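Local coordinates for protein Cas13d (uncultured Ruminococcus sp, PDB 6IV9) that binds a CRISPR RNA and, through its two HEPN domains, probably governs both maturation of that RNA and cleavage of target RNA, at residues L733-Y745 and V845-Q857. The protein carries 2 engineered substitutions. Numbering follows the deposited sequence.
Sequences LLVKNLVNVNARY and VDSYFSIYHYVMQ. With nucleotides of chain B.
The side-chain amide of Asn737 stacks on one face of the Tyr848 ring, planes 5° apart, toward its CE2 rim, with Asn737 CG 3.3 Å from Tyr848 CE2 and CB over the centre. At the edge of that ring comes a methyl, Leu734 CD1 at 4.0 Å from Tyr848 CE1, and Phe656 meets the Tyr848 ring edge-to-face. One turn further along the helix 848-857, Tyr852 is a knob in the hole made by Leu738, Val741, Asn742 and Tyr745. CG anti to the backbone N (chi1 177°) sends the Tyr852 ring across Val741, whose CG1 sits over one face toward the rim, 3.4 Å from Tyr852 CG. The Tyr745 ring runs nearly parallel to that of Tyr852 but barely overlaps it. Tyr852 CD2 lies over the centre of the His853 ring, and His853 CD2 rests over the centre of the Phe849 ring.

The two helix segments cross at -72°, and the packing probably belongs to the C-terminal HEPN domain, where helix 816-827 also lies against Tyr745 and His853. His853 NE2 donates to Tyr745 OH (2.7 Å), which lies in the imidazole plane; that hydroxyl is also hydrogen-bonded to Leu907 O. Tyr852 OH donates to Asn742 OD1 at 2.8 Å, near the plane of the tyrosine ring; a phenylalanine in its place would probably leave that buried carbonyl without this donor. Both bonds of the Asn737 amide leave ND2, one to Leu733 O (3.0 Å), the other to OP2 of A37 of chain B (3.2 Å), which fixes the amide's rotation. Beside it Lys736 NZ bridges two phosphates, A37 OP2 and U38 OP1 of chain B, while Arg744 lays a guanidinium face near N3 of A27 of chain B.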
loop_
_atom_site.group_PDB
_atom_site.type_symbol
_atom_site.label_atom_id
_atom_site.label_comp_id
_atom_site.label_asym_id
_atom_site.label_seq_id
_atom_site.Cartn_x
_atom_site.Cartn_y
_atom_site.Cartn_z
ATOM N N LEU A 733 3.046 11.741 -10.132
ATOM C CA LEU A 733 2.127 10.755 -10.755
ATOM C C LEU A 733 2.949 9.825 -11.654
ATOM O O LEU A 733 2.733 8.635 -11.630
ATOM C CB LEU A 733 1.124 11.551 -11.586
ATOM C CG LEU A 733 -0.330 11.581 -11.138
ATOM C CD1 LEU A 733 -0.561 11.125 -9.724
ATOM C CD2 LEU A 733 -0.985 12.906 -11.436
ATOM N N LEU A 734 3.889 10.379 -12.401
ATOM C CA LEU A 734 4.711 9.531 -13.292
ATOM C C LEU A 734 5.571 8.548 -12.490
ATOM O O LEU A 734 5.510 7.375 -12.770
ATOM C CB LEU A 734 5.607 10.454 -14.115
ATOM C CG LEU A 734 6.695 9.754 -14.910
ATOM C CD1 LEU A 734 6.097 8.885 -15.991
ATOM C CD2 LEU A 734 7.661 10.756 -15.496
ATOM N N VAL A 735 6.327 9.038 -11.514
ATOM C CA VAL A 735 7.220 8.146 -10.721
ATOM C C VAL A 735 6.390 7.138 -9.916
ATOM O O VAL A 735 6.693 5.970 -9.973
ATOM C CB VAL A 735 8.174 8.964 -9.832
ATOM C CG1 VAL A 735 9.027 8.092 -8.943
ATOM C CG2 VAL A 735 9.037 9.899 -10.651
ATOM N N LYS A 736 5.330 7.599 -9.266
ATOM C CA LYS A 736 4.502 6.695 -8.439
ATOM C C LYS A 736 3.923 5.588 -9.320
ATOM O O LYS A 736 3.977 4.466 -8.919
ATOM C CB LYS A 736 3.354 7.461 -7.791
ATOM C CG LYS A 736 2.382 6.605 -7.004
ATOM C CD LYS A 736 1.059 7.250 -6.811
ATOM C CE LYS A 736 0.211 7.243 -8.053
ATOM N NZ LYS A 736 -1.178 7.637 -7.772
ATOM N N ASN A 737 3.437 5.929 -10.501
ATOM C CA ASN A 737 2.856 4.895 -11.389
ATOM C C ASN A 737 3.914 3.861 -11.790
ATOM O O ASN A 737 3.582 2.708 -11.852
ATOM C CB ASN A 737 2.065 5.496 -12.541
ATOM C CG ASN A 737 0.637 5.714 -12.119
ATOM O OD1 ASN A 737 -0.124 4.772 -12.052
ATOM N ND2 ASN A 737 0.294 6.937 -11.795
ATOM N N LEU A 738 5.125 4.303 -12.087
ATOM C CA LEU A 738 6.224 3.383 -12.470
ATOM C C LEU A 738 6.653 2.505 -11.287
ATOM O O LEU A 738 6.924 1.348 -11.488
ATOM C CB LEU A 738 7.369 4.203 -13.052
ATOM C CG LEU A 738 7.044 4.830 -14.404
ATOM C CD1 LEU A 738 8.164 5.740 -14.863
ATOM C CD2 LEU A 738 6.760 3.758 -15.426
ATOM N N VAL A 739 6.721 3.075 -10.091
ATOM C CA VAL A 739 7.070 2.274 -8.887
ATOM C C VAL A 739 5.982 1.209 -8.701
ATOM O O VAL A 739 6.308 0.086 -8.410
ATOM C CB VAL A 739 7.196 3.174 -7.647
ATOM C CG1 VAL A 739 7.261 2.369 -6.367
ATOM C CG2 VAL A 739 8.374 4.117 -7.756
ATOM N N ASN A 740 4.732 1.596 -8.904
ATOM C CA ASN A 740 3.556 0.701 -8.781
ATOM C C ASN A 740 3.601 -0.396 -9.847
ATOM O O ASN A 740 3.275 -1.503 -9.539
ATOM C CB ASN A 740 2.242 1.474 -8.741
ATOM C CG ASN A 740 2.059 2.259 -7.463
ATOM O OD1 ASN A 740 2.794 2.085 -6.516
ATOM N ND2 ASN A 740 1.086 3.137 -7.446
ATOM N N VAL A 741 3.972 -0.058 -11.072
ATOM C CA VAL A 741 4.107 -1.105 -12.123
ATOM C C VAL A 741 5.223 -2.062 -11.700
ATOM O O VAL A 741 5.065 -3.241 -11.793
ATOM C CB VAL A 741 4.453 -0.504 -13.492
ATOM C CG1 VAL A 741 4.867 -1.581 -14.463
ATOM C CG2 VAL A 741 3.334 0.343 -14.053
ATOM N N ASN A 742 6.311 -1.513 -11.187
ATOM C CA ASN A 742 7.474 -2.340 -10.786
ATOM C C ASN A 742 7.072 -3.323 -9.690
ATOM O O ASN A 742 7.526 -4.435 -9.705
ATOM C CB ASN A 742 8.650 -1.507 -10.300
ATOM C CG ASN A 742 9.888 -2.366 -10.183
ATOM O OD1 ASN A 742 10.444 -2.775 -11.183
ATOM N ND2 ASN A 742 10.282 -2.677 -8.969
ATOM N N ALA A 743 6.186 -2.894 -8.805
ATOM C CA ALA A 743 5.733 -3.708 -7.661
ATOM C C ALA A 743 5.112 -5.022 -8.154
ATOM O O ALA A 743 5.298 -6.021 -7.511
ATOM C CB ALA A 743 4.760 -2.906 -6.850
ATOM N N ARG A 744 4.416 -5.004 -9.284
ATOM C CA ARG A 744 3.768 -6.233 -9.808
ATOM C C ARG A 744 4.841 -7.274 -10.130
ATOM O O ARG A 744 4.591 -8.431 -9.956
ATOM C CB ARG A 744 2.940 -5.906 -11.052
ATOM C CG ARG A 744 1.768 -4.984 -10.788
ATOM C CD ARG A 744 0.692 -5.747 -10.065
ATOM N NE ARG A 744 0.032 -6.679 -10.938
ATOM C CZ ARG A 744 -0.747 -6.332 -11.942
ATOM N NH1 ARG A 744 -1.139 -5.088 -12.078
ATOM N NH2 ARG A 744 -1.149 -7.234 -12.802
ATOM N N TYR A 745 5.949 -6.817 -10.700
ATOM C CA TYR A 745 7.111 -7.661 -11.073
ATOM C C TYR A 745 7.827 -8.176 -9.823
ATOM O O TYR A 745 8.299 -9.285 -9.805
ATOM C CB TYR A 745 7.930 -6.989 -12.173
ATOM C CG TYR A 745 7.089 -6.797 -13.398
ATOM C CD1 TYR A 745 6.313 -5.670 -13.548
ATOM C CD2 TYR A 745 6.987 -7.788 -14.350
ATOM C CE1 TYR A 745 5.489 -5.506 -14.639
ATOM C CE2 TYR A 745 6.166 -7.643 -15.446
ATOM C CZ TYR A 745 5.406 -6.500 -15.589
ATOM O OH TYR A 745 4.577 -6.358 -16.653
ATOM N N VAL A 845 4.008 7.944 -26.065
ATOM C CA VAL A 845 3.826 7.634 -24.622
ATOM C C VAL A 845 2.336 7.394 -24.418
ATOM O O VAL A 845 1.602 8.354 -24.407
ATOM C CB VAL A 845 4.356 8.812 -23.794
ATOM C CG1 VAL A 845 4.314 8.538 -22.311
ATOM C CG2 VAL A 845 5.749 9.206 -24.229
ATOM N N ASP A 846 1.907 6.137 -24.331
ATOM C CA ASP A 846 0.446 5.914 -24.181
ATOM C C ASP A 846 0.041 5.109 -22.944
ATOM O O ASP A 846 -1.144 5.017 -22.734
ATOM C CB ASP A 846 -0.176 5.356 -25.452
ATOM C CG ASP A 846 0.604 4.192 -26.002
ATOM O OD1 ASP A 846 1.395 3.637 -25.265
ATOM O OD2 ASP A 846 0.423 3.891 -27.178
ATOM N N SER A 847 0.987 4.528 -22.221
ATOM C CA SER A 847 0.627 3.826 -20.969
ATOM C C SER A 847 1.835 3.689 -20.045
ATOM O O SER A 847 2.939 3.647 -20.520
ATOM C CB SER A 847 0.028 2.497 -21.254
ATOM O OG SER A 847 1.011 1.583 -21.665
ATOM N N TYR A 848 1.571 3.531 -18.753
ATOM C CA TYR A 848 2.666 3.295 -17.786
ATOM C C TYR A 848 3.318 1.955 -18.123
ATOM O O TYR A 848 4.505 1.814 -18.036
ATOM C CB TYR A 848 2.140 3.408 -16.362
ATOM C CG TYR A 848 1.824 4.824 -15.978
ATOM C CD1 TYR A 848 2.808 5.787 -15.973
ATOM C CD2 TYR A 848 0.544 5.205 -15.652
ATOM C CE1 TYR A 848 2.536 7.093 -15.634
ATOM C CE2 TYR A 848 0.253 6.506 -15.299
ATOM C CZ TYR A 848 1.253 7.453 -15.284
ATOM O OH TYR A 848 0.963 8.726 -14.939
ATOM N N PHE A 849 2.496 0.998 -18.518
ATOM C CA PHE A 849 3.021 -0.342 -18.853
ATOM C C PHE A 849 4.005 -0.219 -20.019
ATOM O O PHE A 849 5.073 -0.757 -19.921
ATOM C CB PHE A 849 1.862 -1.249 -19.256
ATOM C CG PHE A 849 2.239 -2.659 -19.621
ATOM C CD1 PHE A 849 2.603 -2.984 -20.911
ATOM C CD2 PHE A 849 2.199 -3.675 -18.688
ATOM C CE1 PHE A 849 2.934 -4.282 -21.246
ATOM C CE2 PHE A 849 2.541 -4.971 -19.025
ATOM C CZ PHE A 849 2.905 -5.269 -20.304
ATOM N N SER A 850 3.639 0.502 -21.068
ATOM C CA SER A 850 4.574 0.641 -22.215
ATOM C C SER A 850 5.827 1.434 -21.834
ATOM O O SER A 850 6.867 1.136 -22.348
ATOM C CB SER A 850 3.937 1.108 -23.485
ATOM O OG SER A 850 3.218 2.273 -23.265
ATOM N N ILE A 851 5.695 2.448 -20.993
ATOM C CA ILE A 851 6.911 3.198 -20.587
ATOM C C ILE A 851 7.827 2.257 -19.814
ATOM O O ILE A 851 8.971 2.198 -20.106
ATOM C CB ILE A 851 6.546 4.403 -19.714
ATOM C CG1 ILE A 851 5.709 5.423 -20.477
ATOM C CG2 ILE A 851 7.790 5.018 -19.114
ATOM C CD1 ILE A 851 5.149 6.505 -19.612
ATOM N N TYR A 852 7.264 1.520 -18.874
ATOM C CA TYR A 852 8.090 0.655 -18.010
ATOM C C TYR A 852 8.829 -0.388 -18.845
ATOM O O TYR A 852 10.001 -0.556 -18.674
ATOM C CB TYR A 852 7.151 -0.064 -17.045
ATOM C CG TYR A 852 7.820 -1.054 -16.137
ATOM C CD1 TYR A 852 8.323 -0.671 -14.912
ATOM C CD2 TYR A 852 7.930 -2.377 -16.486
ATOM C CE1 TYR A 852 8.939 -1.572 -14.069
ATOM C CE2 TYR A 852 8.545 -3.291 -15.658
ATOM C CZ TYR A 852 9.055 -2.890 -14.446
ATOM O OH TYR A 852 9.641 -3.798 -13.642
ATOM N N HIS A 853 8.114 -1.063 -19.725
ATOM C CA HIS A 853 8.738 -2.117 -20.562
ATOM C C HIS A 853 9.775 -1.526 -21.530
ATOM O O HIS A 853 10.782 -2.160 -21.753
ATOM C CB HIS A 853 7.673 -3.046 -21.129
ATOM C CG HIS A 853 7.145 -3.954 -20.078
ATOM N ND1 HIS A 853 7.914 -4.898 -19.480
ATOM C CD2 HIS A 853 5.948 -4.016 -19.475
ATOM C CE1 HIS A 853 7.209 -5.522 -18.583
ATOM N NE2 HIS A 853 6.019 -4.996 -18.552
ATOM N N TYR A 854 9.508 -0.361 -22.098
ATOM C CA TYR A 854 10.529 0.196 -23.010
ATOM C C TYR A 854 11.817 0.487 -22.234
ATOM O O TYR A 854 12.863 0.075 -22.637
ATOM C CB TYR A 854 10.025 1.454 -23.712
ATOM C CG TYR A 854 11.116 2.062 -24.547
ATOM C CD1 TYR A 854 11.431 1.532 -25.780
ATOM C CD2 TYR A 854 11.889 3.105 -24.074
ATOM C CE1 TYR A 854 12.466 2.041 -26.535
ATOM C CE2 TYR A 854 12.931 3.628 -24.814
ATOM C CZ TYR A 854 13.217 3.092 -26.051
ATOM O OH TYR A 854 14.237 3.584 -26.785
ATOM N N VAL A 855 11.703 1.160 -21.103
ATOM C CA VAL A 855 12.901 1.490 -20.288
ATOM C C VAL A 855 13.555 0.192 -19.824
ATOM O O VAL A 855 14.746 0.080 -19.903
ATOM C CB VAL A 855 12.535 2.397 -19.098
ATOM C CG1 VAL A 855 13.714 2.634 -18.185
ATOM C CG2 VAL A 855 11.921 3.703 -19.550
ATOM N N MET A 856 12.756 -0.772 -19.402
ATOM C CA MET A 856 13.325 -2.047 -18.913
ATOM C C MET A 856 14.104 -2.728 -20.040
ATOM O O MET A 856 15.178 -3.184 -19.784
ATOM C CB MET A 856 12.214 -2.991 -18.450
ATOM C CG MET A 856 12.726 -4.328 -18.001
ATOM S SD MET A 856 13.707 -4.301 -16.503
ATOM C CE MET A 856 12.415 -4.114 -15.281
ATOM N N GLN A 857 13.541 -2.779 -21.236
ATOM C CA GLN A 857 14.206 -3.436 -22.388
ATOM C C GLN A 857 15.506 -2.701 -22.730
ATOM O O GLN A 857 16.463 -3.345 -23.053
ATOM C CB GLN A 857 13.209 -3.601 -23.530
ATOM C CG GLN A 857 12.133 -4.614 -23.201
ATOM C CD GLN A 857 11.025 -4.750 -24.207
ATOM O OE1 GLN A 857 11.105 -4.251 -25.314
ATOM N NE2 GLN A 857 9.976 -5.439 -23.812
ATOM P P A B 27 -0.229 -11.710 -8.370
ATOM O OP1 A B 27 1.128 -11.391 -8.926
ATOM O OP2 A B 27 -0.327 -12.837 -7.444
ATOM O "O5'" A B 27 -0.896 -10.566 -7.525
ATOM C "C5'" A B 27 -0.887 -9.240 -8.097
ATOM C "C4'" A B 27 -1.531 -8.296 -7.157
ATOM O "O4'" A B 27 -1.487 -6.974 -7.693
ATOM C "C3'" A B 27 -3.021 -8.556 -6.926
ATOM O "O3'" A B 27 -3.241 -9.108 -5.643
ATOM C "C2'" A B 27 -3.667 -7.157 -6.982
ATOM O "O2'" A B 27 -4.475 -6.895 -5.844
ATOM C "C1'" A B 27 -2.440 -6.232 -7.040
ATOM N N9 A B 27 -2.665 -4.999 -7.777
ATOM C C8 A B 27 -2.415 -3.747 -7.279
ATOM N N7 A B 27 -2.781 -2.781 -8.076
ATOM C C5 A B 27 -3.294 -3.439 -9.188
ATOM C C6 A B 27 -3.822 -2.972 -10.405
ATOM N N6 A B 27 -3.953 -1.675 -10.703
ATOM N N1 A B 27 -4.273 -3.892 -11.292
ATOM C C2 A B 27 -4.136 -5.187 -10.987
ATOM N N3 A B 27 -3.601 -5.744 -9.906
ATOM C C4 A B 27 -3.208 -4.806 -9.026
ATOM P P A B 37 -3.593 7.214 -11.011
ATOM O OP1 A B 37 -3.273 7.607 -12.371
ATOM O OP2 A B 37 -2.413 7.105 -10.076
ATOM O "O5'" A B 37 -4.631 8.265 -10.407
ATOM C "C5'" A B 37 -4.131 9.589 -10.087
ATOM C "C4'" A B 37 -4.806 10.177 -8.869
ATOM O "O4'" A B 37 -6.224 10.273 -9.131
ATOM C "C3'" A B 37 -4.636 9.362 -7.587
ATOM O "O3'" A B 37 -4.498 10.267 -6.492
ATOM C "C2'" A B 37 -5.945 8.589 -7.480
ATOM O "O2'" A B 37 -6.341 8.263 -6.162
ATOM C "C1'" A B 37 -6.946 9.551 -8.130
ATOM N N9 A B 37 -8.005 8.839 -8.818
ATOM C C8 A B 37 -7.929 8.205 -10.034
ATOM N N7 A B 37 -9.061 7.668 -10.417
ATOM C C5 A B 37 -9.921 7.920 -9.359
ATOM C C6 A B 37 -11.264 7.595 -9.140
ATOM N N6 A B 37 -11.993 6.892 -10.001
ATOM N N1 A B 37 -11.833 8.004 -7.983
ATOM C C2 A B 37 -11.107 8.728 -7.134
ATOM N N3 A B 37 -9.828 9.087 -7.219
ATOM C C4 A B 37 -9.297 8.672 -8.386
ATOM P P U B 38 -3.106 10.948 -6.171
ATOM O OP1 U B 38 -2.036 10.095 -6.574
ATOM O OP2 U B 38 -3.227 11.457 -4.830
ATOM O "O5'" U B 38 -3.024 12.179 -7.174
ATOM C "C5'" U B 38 -3.827 13.276 -6.952
ATOM C "C4'" U B 38 -3.862 14.130 -8.202
ATOM O "O4'" U B 38 -4.327 13.316 -9.303
ATOM C "C3'" U B 38 -4.886 15.241 -8.083
ATOM O "O3'" U B 38 -4.224 16.368 -7.501
ATOM C "C2'" U B 38 -5.307 15.474 -9.534
ATOM O "O2'" U B 38 -4.363 16.240 -10.246
ATOM C "C1'" U B 38 -5.230 14.064 -10.100
ATOM N N1 U B 38 -6.524 13.379 -10.130
ATOM C C2 U B 38 -6.716 12.463 -11.152
ATOM O O2 U B 38 -5.860 12.234 -12.000
ATOM N N3 U B 38 -7.933 11.813 -11.127
ATOM C C4 U B 38 -8.948 11.971 -10.183
ATOM O O4 U B 38 -9.992 11.305 -10.280
ATOM C C5 U B 38 -8.639 12.900 -9.126
ATOM C C6 U B 38 -7.465 13.557 -9.140
#